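Local coordinates for putative methyl-accepting chemotaxis protein (Salmonella enterica subsp. enterica serovar Typhimurium str. LT2, PDB 6DB1) that probably senses chemical signals in the periplasm as the N-terminal ligand-binding domain of a chemoreceptor, which would relay them to the chemotaxis machinery, at residues A[22-27]-A[130-135]; A[32-37]-A[99-104]; A[68-73]-A[85-90]. All coordinates share one frame; numbering follows the deposited sequence.

In the fold
All three contacts are buried and join the helices of one four-helix bundle. Interactions 1 and 3 link antiparallel neighbours and lie with centres about 9 Å apart, directly connected by the Arg134–Glu85 salt bridge. Interaction 2 lies on the opposite side of the chain's centre, its own centre about 19 Å from either of theirs, and spans the two similarly directed helices 13-46 and 80-105. Interaction 1 is wholly apolar, interaction 2 sets an amide beside an aromatic ring, and interaction 3 adds selenium–aromatic packing and a lysine at its margin. Segments of interactions 1 and 2 also meet the second subunit; those of interaction 3 do not.

Interaction 1. Residues A[22-27]-A[130-135]; sequences TVLSQG and ASAERF
Leu24 meets Ala132 and Phe135 in a purely apolar contact inside the four-helix bundle, where the first helix, 13-46, packs against the last, 110-144. The two segments run in opposite directions, and the CA atoms of Leu24 and Ala132 approach to 7.5 Å, the nearest backbone pair between them. On the 22-27 side a single methyl makes all the contacts between the two segments. Leu24 CD2 lies 4.1 Å from Ala132 CB and 3.7 Å from Phe135 CD1. The same methyl is 4.0 Å from Phe135 CB, so it rests against the root of the aromatic side chain as well as its ring, which it approaches obliquely. Ala132 and Phe135 are three residues, a little under one turn, apart and therefore present their side chains on the same face of helix 110-144. In both Leu24 (chi1 178°) and Phe135 (chi1 -177°) CG stands anti to N, which sends each side chain out from its helix toward the other, and the two slide past each other in opposite directions rather than meeting end on.

The core continues beyond this pair of helices, with Leu24 packing on Trp90 and Phe135 on Met70. Polar groups occupy other sides of helix 110-144: Arg134 forms a salt bridge with Glu85, while Glu133 forms one with Arg37 of the second subunit. Across the two segments themselves no hydrogen bond forms, and all three touching residues are buried. The contact therefore probably rests on dispersion and exclusion of water, with no directional bond fixing it.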
# COMPACT_ATOMS: atom_id res chain seq x y z
N THR A 22 -1.60 5.79 7.56
CA THR A 22 -2.48 6.01 6.41
C THR A 22 -1.74 6.76 5.30
O THR A 22 -1.88 6.40 4.15
CB THR A 22 -3.75 6.78 6.84
OG1 THR A 22 -4.51 5.90 7.67
CG2 THR A 22 -4.58 7.23 5.66
N VAL A 23 -0.97 7.79 5.65
CA VAL A 23 -0.21 8.55 4.64
C VAL A 23 0.84 7.63 3.99
O VAL A 23 1.08 7.72 2.78
CB VAL A 23 0.40 9.82 5.25
CG1 VAL A 23 1.43 10.46 4.34
CG2 VAL A 23 -0.68 10.81 5.62
N LEU A 24 1.47 6.78 4.78
CA LEU A 24 2.47 5.85 4.26
C LEU A 24 1.80 4.85 3.30
O LEU A 24 2.35 4.55 2.24
CB LEU A 24 3.15 5.14 5.44
CG LEU A 24 4.20 4.07 5.09
CD1 LEU A 24 5.33 4.64 4.24
CD2 LEU A 24 4.76 3.42 6.36
N SER A 25 0.64 4.32 3.65
CA SER A 25 -0.07 3.37 2.76
C SER A 25 -0.50 4.05 1.46
O SER A 25 -0.43 3.47 0.39
CB SER A 25 -1.26 2.77 3.43
OG SER A 25 -0.86 1.89 4.45
N GLN A 26 -0.95 5.29 1.58
CA GLN A 26 -1.37 6.05 0.43
C GLN A 26 -0.15 6.29 -0.47
O GLN A 26 -0.27 6.21 -1.69
CB GLN A 26 -2.02 7.36 0.87
CG GLN A 26 -3.41 7.18 1.44
CD GLN A 26 -3.92 8.43 2.12
OE1 GLN A 26 -3.15 9.30 2.55
NE2 GLN A 26 -5.23 8.52 2.27
N GLY A 27 1.01 6.58 0.13
CA GLY A 27 2.21 6.79 -0.64
C GLY A 27 2.58 5.53 -1.42
O GLY A 27 2.99 5.59 -2.58
N ALA A 130 11.41 -2.01 2.93
CA ALA A 130 12.01 -2.49 4.19
C ALA A 130 11.75 -1.47 5.30
O ALA A 130 11.46 -1.83 6.45
CB ALA A 130 13.48 -2.77 4.02
N SER A 131 11.86 -0.20 4.94
CA SER A 131 11.58 0.85 5.91
C SER A 131 10.09 0.84 6.26
O SER A 131 9.73 0.99 7.41
CB SER A 131 12.02 2.21 5.38
OG SER A 131 13.39 2.20 5.05
N ALA A 132 9.22 0.68 5.27
CA ALA A 132 7.80 0.68 5.55
C ALA A 132 7.47 -0.47 6.52
O ALA A 132 6.62 -0.30 7.38
CB ALA A 132 6.98 0.60 4.28
N GLU A 133 8.15 -1.61 6.36
CA GLU A 133 7.95 -2.76 7.26
C GLU A 133 8.39 -2.39 8.68
O GLU A 133 7.73 -2.72 9.65
CB GLU A 133 8.77 -3.97 6.81
CG GLU A 133 8.31 -4.57 5.48
CD GLU A 133 7.60 -5.91 5.56
OE1 GLU A 133 7.42 -6.42 6.68
OE2 GLU A 133 7.21 -6.43 4.49
N ARG A 134 9.53 -1.74 8.78
CA ARG A 134 10.06 -1.35 10.07
C ARG A 134 9.06 -0.41 10.75
O ARG A 134 8.77 -0.51 11.94
CB ARG A 134 11.45 -0.74 9.87
CG ARG A 134 12.42 -1.03 11.01
CD ARG A 134 13.89 -0.80 10.67
NE ARG A 134 14.37 0.56 10.88
CZ ARG A 134 14.88 1.02 12.02
NH1 ARG A 134 14.94 0.25 13.10
NH2 ARG A 134 15.31 2.27 12.09
N PHE A 135 8.45 0.47 9.96
CA PHE A 135 7.48 1.41 10.50
C PHE A 135 6.20 0.68 10.97
O PHE A 135 5.74 0.87 12.09
CB PHE A 135 7.09 2.44 9.44
CG PHE A 135 6.15 3.50 9.95
CD1 PHE A 135 4.79 3.24 10.04
CD2 PHE A 135 6.63 4.72 10.38
CE1 PHE A 135 3.93 4.19 10.57
CE2 PHE A 135 5.76 5.67 10.90
CZ PHE A 135 4.42 5.40 11.00

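Interaction 2. Residues A[32-37]-A[99-104]; sequences FRFVTR and VPQMQL
A chi1 of 166° swings the ring of Phe34 away from its own backbone N and out from helix 13-46 toward helix 80-105, where Gln101 and Met102 receive it. Met102, a selenomethionine, meets the ring with its CG, and the bends at chi2 (-93°) and chi3 turn the selenium end elsewhere. Its CG lies at the ring edge, in plane, 3.5 Å from Phe34 CE1, and touches CZ of that ring at 3.8 Å. Gln101 has an extended chain beyond CG that brings its amide obliquely to the CE2–CZ side of the ring: Gln101 OE1 is 3.7 Å from Phe34 CE2, with the ring and amide planes 38° apart. No hydrogen bond crosses the contact, and the amide is held instead through Gln101 NE2, which bonds to Thr121 OG1 on helix 110-144.

The first and third helices of this up-and-down four-helix bundle meet here, and their segments point broadly the same way. The nearest CA atoms, of Phe34 and Met102, are 9.6 Å apart, a separation bridged by the aromatic side chain. Helix 54-73 adds further packing, with Ser59 against Phe34 and Leu60 against Met102.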
# COMPACT_ATOMS: atom_id res chain seq x y z
N PHE A 32 2.75 2.15 -6.39
CA PHE A 32 2.40 0.98 -7.19
C PHE A 32 1.56 1.41 -8.39
O PHE A 32 1.76 0.91 -9.49
CB PHE A 32 1.69 -0.13 -6.40
CG PHE A 32 2.53 -0.78 -5.33
CD1 PHE A 32 3.89 -0.99 -5.52
CD2 PHE A 32 1.94 -1.31 -4.20
CE1 PHE A 32 4.66 -1.62 -4.55
CE2 PHE A 32 2.71 -1.94 -3.23
CZ PHE A 32 4.07 -2.09 -3.40
N ARG A 33 0.65 2.35 -8.18
CA ARG A 33 -0.15 2.82 -9.28
C ARG A 33 0.77 3.37 -10.37
O ARG A 33 0.68 2.96 -11.52
CB ARG A 33 -1.17 3.87 -8.84
CG ARG A 33 -2.38 3.30 -8.12
CD ARG A 33 -3.35 4.40 -7.73
NE ARG A 33 -4.58 3.85 -7.20
CZ ARG A 33 -5.60 4.58 -6.77
NH1 ARG A 33 -5.51 5.90 -6.78
NH2 ARG A 33 -6.70 3.99 -6.34
N PHE A 34 1.66 4.27 -9.99
CA PHE A 34 2.56 4.91 -10.91
C PHE A 34 3.22 3.90 -11.85
O PHE A 34 3.30 4.16 -13.04
CB PHE A 34 3.66 5.66 -10.16
CG PHE A 34 4.80 6.07 -11.06
CD1 PHE A 34 4.70 7.19 -11.86
CD2 PHE A 34 5.96 5.31 -11.12
CE1 PHE A 34 5.74 7.55 -12.71
CE2 PHE A 34 7.00 5.68 -11.96
CZ PHE A 34 6.88 6.79 -12.76
N VAL A 35 3.69 2.78 -11.31
CA VAL A 35 4.38 1.78 -12.09
C VAL A 35 3.44 1.17 -13.13
O VAL A 35 3.87 0.88 -14.23
CB VAL A 35 4.98 0.68 -11.19
CG1 VAL A 35 5.54 -0.47 -12.02
CG2 VAL A 35 6.05 1.24 -10.27
N THR A 36 2.17 0.98 -12.78
CA THR A 36 1.22 0.38 -13.70
C THR A 36 0.74 1.42 -14.72
O THR A 36 0.69 1.14 -15.93
CB THR A 36 0.02 -0.23 -12.97
OG1 THR A 36 -0.74 0.82 -12.37
CG2 THR A 36 0.42 -1.24 -11.91
N ARG A 37 0.42 2.60 -14.22
CA ARG A 37 -0.05 3.72 -15.03
C ARG A 37 0.91 3.93 -16.21
O ARG A 37 0.53 3.88 -17.39
CB ARG A 37 -0.10 4.99 -14.18
CG ARG A 37 -0.74 4.82 -12.80
CD ARG A 37 -2.21 5.13 -12.65
NE ARG A 37 -2.47 6.56 -12.55
CZ ARG A 37 -3.61 7.10 -12.14
NH1 ARG A 37 -3.76 8.42 -12.12
NH2 ARG A 37 -4.60 6.33 -11.74
N VAL A 99 11.05 9.74 -10.73
CA VAL A 99 11.17 10.92 -11.56
C VAL A 99 11.99 10.60 -12.82
O VAL A 99 11.56 10.93 -13.92
CB VAL A 99 11.75 12.11 -10.76
CG1 VAL A 99 12.27 13.20 -11.68
CG2 VAL A 99 10.72 12.67 -9.79
N PRO A 100 13.16 9.98 -12.67
CA PRO A 100 13.86 9.72 -13.91
C PRO A 100 12.99 8.92 -14.90
O PRO A 100 12.86 9.34 -16.06
CB PRO A 100 15.10 8.93 -13.49
CG PRO A 100 15.41 9.52 -12.14
CD PRO A 100 14.05 9.73 -11.52
N GLN A 101 12.38 7.83 -14.45
CA GLN A 101 11.55 7.02 -15.34
C GLN A 101 10.59 7.92 -16.14
O GLN A 101 10.47 7.76 -17.34
CB GLN A 101 10.72 5.99 -14.57
CG GLN A 101 11.53 4.85 -14.00
CD GLN A 101 10.63 3.72 -13.57
OE1 GLN A 101 9.45 3.70 -13.92
NE2 GLN A 101 11.17 2.77 -12.83
N MSE A 102 9.93 8.84 -15.46
CA MSE A 102 8.98 9.72 -16.14
C MSE A 102 9.62 10.62 -17.16
O MSE A 102 9.08 10.81 -18.24
CB MSE A 102 8.30 10.62 -15.12
CG MSE A 102 6.95 10.04 -14.78
SE MSE A 102 5.60 10.85 -15.94
CE MSE A 102 5.17 9.15 -16.79
N GLN A 103 10.78 11.19 -16.83
CA GLN A 103 11.46 12.08 -17.75
C GLN A 103 12.03 11.26 -18.92
O GLN A 103 12.01 11.70 -20.08
CB GLN A 103 12.51 12.90 -16.99
CG GLN A 103 11.88 13.90 -16.02
CD GLN A 103 12.87 14.69 -15.20
OE1 GLN A 103 13.96 14.22 -14.86
NE2 GLN A 103 12.47 15.90 -14.81
N LEU A 104 12.44 10.04 -18.61
CA LEU A 104 13.03 9.15 -19.58
C LEU A 104 11.93 8.55 -20.47
O LEU A 104 12.15 8.30 -21.66
CB LEU A 104 13.79 8.07 -18.79
CG LEU A 104 15.08 7.52 -19.40
CD1 LEU A 104 16.04 8.65 -19.76
CD2 LEU A 104 15.74 6.57 -18.41

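Interaction 3. Residues A[68-73]-A[85-90]; sequences EEMKAL and EVLSNW
Met70 packs against Leu87 and Trp90 where the second and third helices of the four-helix bundle, 54-73 and 80-105, form an antiparallel hairpin. Their segment axes come within 10.5 Å at 159° between N-to-C directions, and no hydrogen bond joins segments 68-73 and 85-90.

The apolar contacts centre on Met70, a selenomethionine. Its CG lies 3.6 Å from Leu87 CD2, and its CB lies 3.6 Å from Trp90 CZ3, approaching the indole obliquely. The side chains of Met70 and Trp90 cross at about a right angle. In Met70 chi1, with CG anti to N, puts CG beside Leu87 CD2, and the bend at chi2 (75°) then sets the selenium at the indole edge.

That selenium supplies the Met-aromatic contact. Met70 SE is 5.4 Å from the centroid of the six-membered ring of Trp90 and 77° off its normal, hence at the edge and not over the face. Elsewhere the indole meets Phe128 edge-to-face, extending the aromatic core toward helix 110-144.

Charged and polar groups lie at the margin. Lys71 NZ forms a salt bridge with Glu68 OE1 at 3.5 Å within its own helix and a hydrogen bond with Gln91 OE1 on the partner helix. The lysine's aliphatic root meanwhile packs across the hairpin, Lys71 CG resting 3.9 Å from Leu87 CD2, the same methyl that touches Met70.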
# COMPACT_ATOMS: atom_id res chain seq x y z
N GLU A 68 5.46 14.82 1.30
CA GLU A 68 5.45 16.09 2.00
C GLU A 68 4.58 15.99 3.25
O GLU A 68 4.95 16.47 4.30
CB GLU A 68 4.96 17.22 1.09
CG GLU A 68 5.99 17.66 0.06
CD GLU A 68 7.37 17.92 0.61
OE1 GLU A 68 8.23 17.03 0.49
OE2 GLU A 68 7.58 19.01 1.18
N GLU A 69 3.44 15.33 3.13
CA GLU A 69 2.52 15.15 4.25
C GLU A 69 3.17 14.25 5.32
O GLU A 69 3.01 14.48 6.54
CB GLU A 69 1.22 14.54 3.71
CG GLU A 69 -0.03 14.99 4.41
CD GLU A 69 -1.27 14.25 3.93
OE1 GLU A 69 -2.15 13.98 4.78
OE2 GLU A 69 -1.35 13.91 2.71
N MSE A 70 3.94 13.26 4.87
CA MSE A 70 4.60 12.36 5.83
C MSE A 70 5.61 13.13 6.62
O MSE A 70 5.68 12.98 7.85
CB MSE A 70 5.28 11.16 5.18
CG MSE A 70 5.61 10.05 6.20
SE MSE A 70 4.00 9.06 6.76
CE MSE A 70 4.92 7.91 8.05
N LYS A 71 6.38 13.98 5.93
CA LYS A 71 7.43 14.80 6.58
C LYS A 71 6.83 15.74 7.63
O LYS A 71 7.42 15.94 8.71
CB LYS A 71 8.16 15.65 5.55
CG LYS A 71 9.16 14.91 4.67
CD LYS A 71 9.75 15.78 3.61
CE LYS A 71 10.94 15.13 2.94
NZ LYS A 71 11.30 15.85 1.70
N ALA A 72 5.70 16.37 7.28
CA ALA A 72 5.01 17.33 8.16
C ALA A 72 4.53 16.65 9.45
O ALA A 72 4.44 17.32 10.47
CB ALA A 72 3.87 17.99 7.41
N LEU A 73 4.25 15.34 9.40
CA LEU A 73 3.74 14.54 10.55
C LEU A 73 4.87 13.88 11.36
O LEU A 73 4.59 13.37 12.45
CB LEU A 73 2.88 13.39 10.01
CG LEU A 73 1.54 13.74 9.36
CD1 LEU A 73 0.86 12.48 8.84
CD2 LEU A 73 0.62 14.47 10.32
N GLU A 85 14.39 6.73 8.40
CA GLU A 85 14.64 5.74 7.39
C GLU A 85 13.55 5.81 6.31
O GLU A 85 13.83 5.81 5.12
CB GLU A 85 14.69 4.36 8.05
CG GLU A 85 15.44 3.33 7.25
CD GLU A 85 15.25 1.91 7.75
OE1 GLU A 85 15.59 1.65 8.92
OE2 GLU A 85 14.78 1.08 6.97
N VAL A 86 12.29 5.89 6.75
CA VAL A 86 11.12 5.93 5.88
C VAL A 86 11.18 7.14 4.93
O VAL A 86 11.02 6.99 3.73
CB VAL A 86 9.83 5.95 6.72
CG1 VAL A 86 8.63 6.45 5.92
CG2 VAL A 86 9.56 4.59 7.33
N LEU A 87 11.38 8.33 5.48
CA LEU A 87 11.40 9.55 4.67
C LEU A 87 12.58 9.54 3.69
O LEU A 87 12.42 9.97 2.55
CB LEU A 87 11.48 10.77 5.60
CG LEU A 87 10.32 10.94 6.57
CD1 LEU A 87 10.56 12.09 7.53
CD2 LEU A 87 9.02 11.14 5.82
N SER A 88 13.74 9.06 4.10
CA SER A 88 14.89 9.06 3.19
C SER A 88 14.72 8.05 2.05
O SER A 88 15.05 8.35 0.93
CB SER A 88 16.17 8.81 3.92
OG SER A 88 16.48 9.92 4.73
N ASN A 89 14.20 6.87 2.35
CA ASN A 89 14.00 5.84 1.31
C ASN A 89 12.83 6.25 0.40
O ASN A 89 12.87 6.00 -0.81
CB ASN A 89 13.84 4.45 1.93
CG ASN A 89 15.14 3.95 2.53
OD1 ASN A 89 16.19 4.53 2.29
ND2 ASN A 89 15.07 2.86 3.28
N TRP A 90 11.82 6.90 0.97
CA TRP A 90 10.69 7.37 0.18
C TRP A 90 11.20 8.43 -0.80
O TRP A 90 10.93 8.36 -2.00
CB TRP A 90 9.62 7.98 1.10
CG TRP A 90 8.27 8.25 0.50
CD1 TRP A 90 7.97 8.59 -0.78
CD2 TRP A 90 7.05 8.36 1.24
NE1 TRP A 90 6.63 8.82 -0.90
CE2 TRP A 90 6.04 8.69 0.32
CE3 TRP A 90 6.70 8.15 2.57
CZ2 TRP A 90 4.71 8.85 0.71
CZ3 TRP A 90 5.39 8.29 2.96
CH2 TRP A 90 4.41 8.67 2.03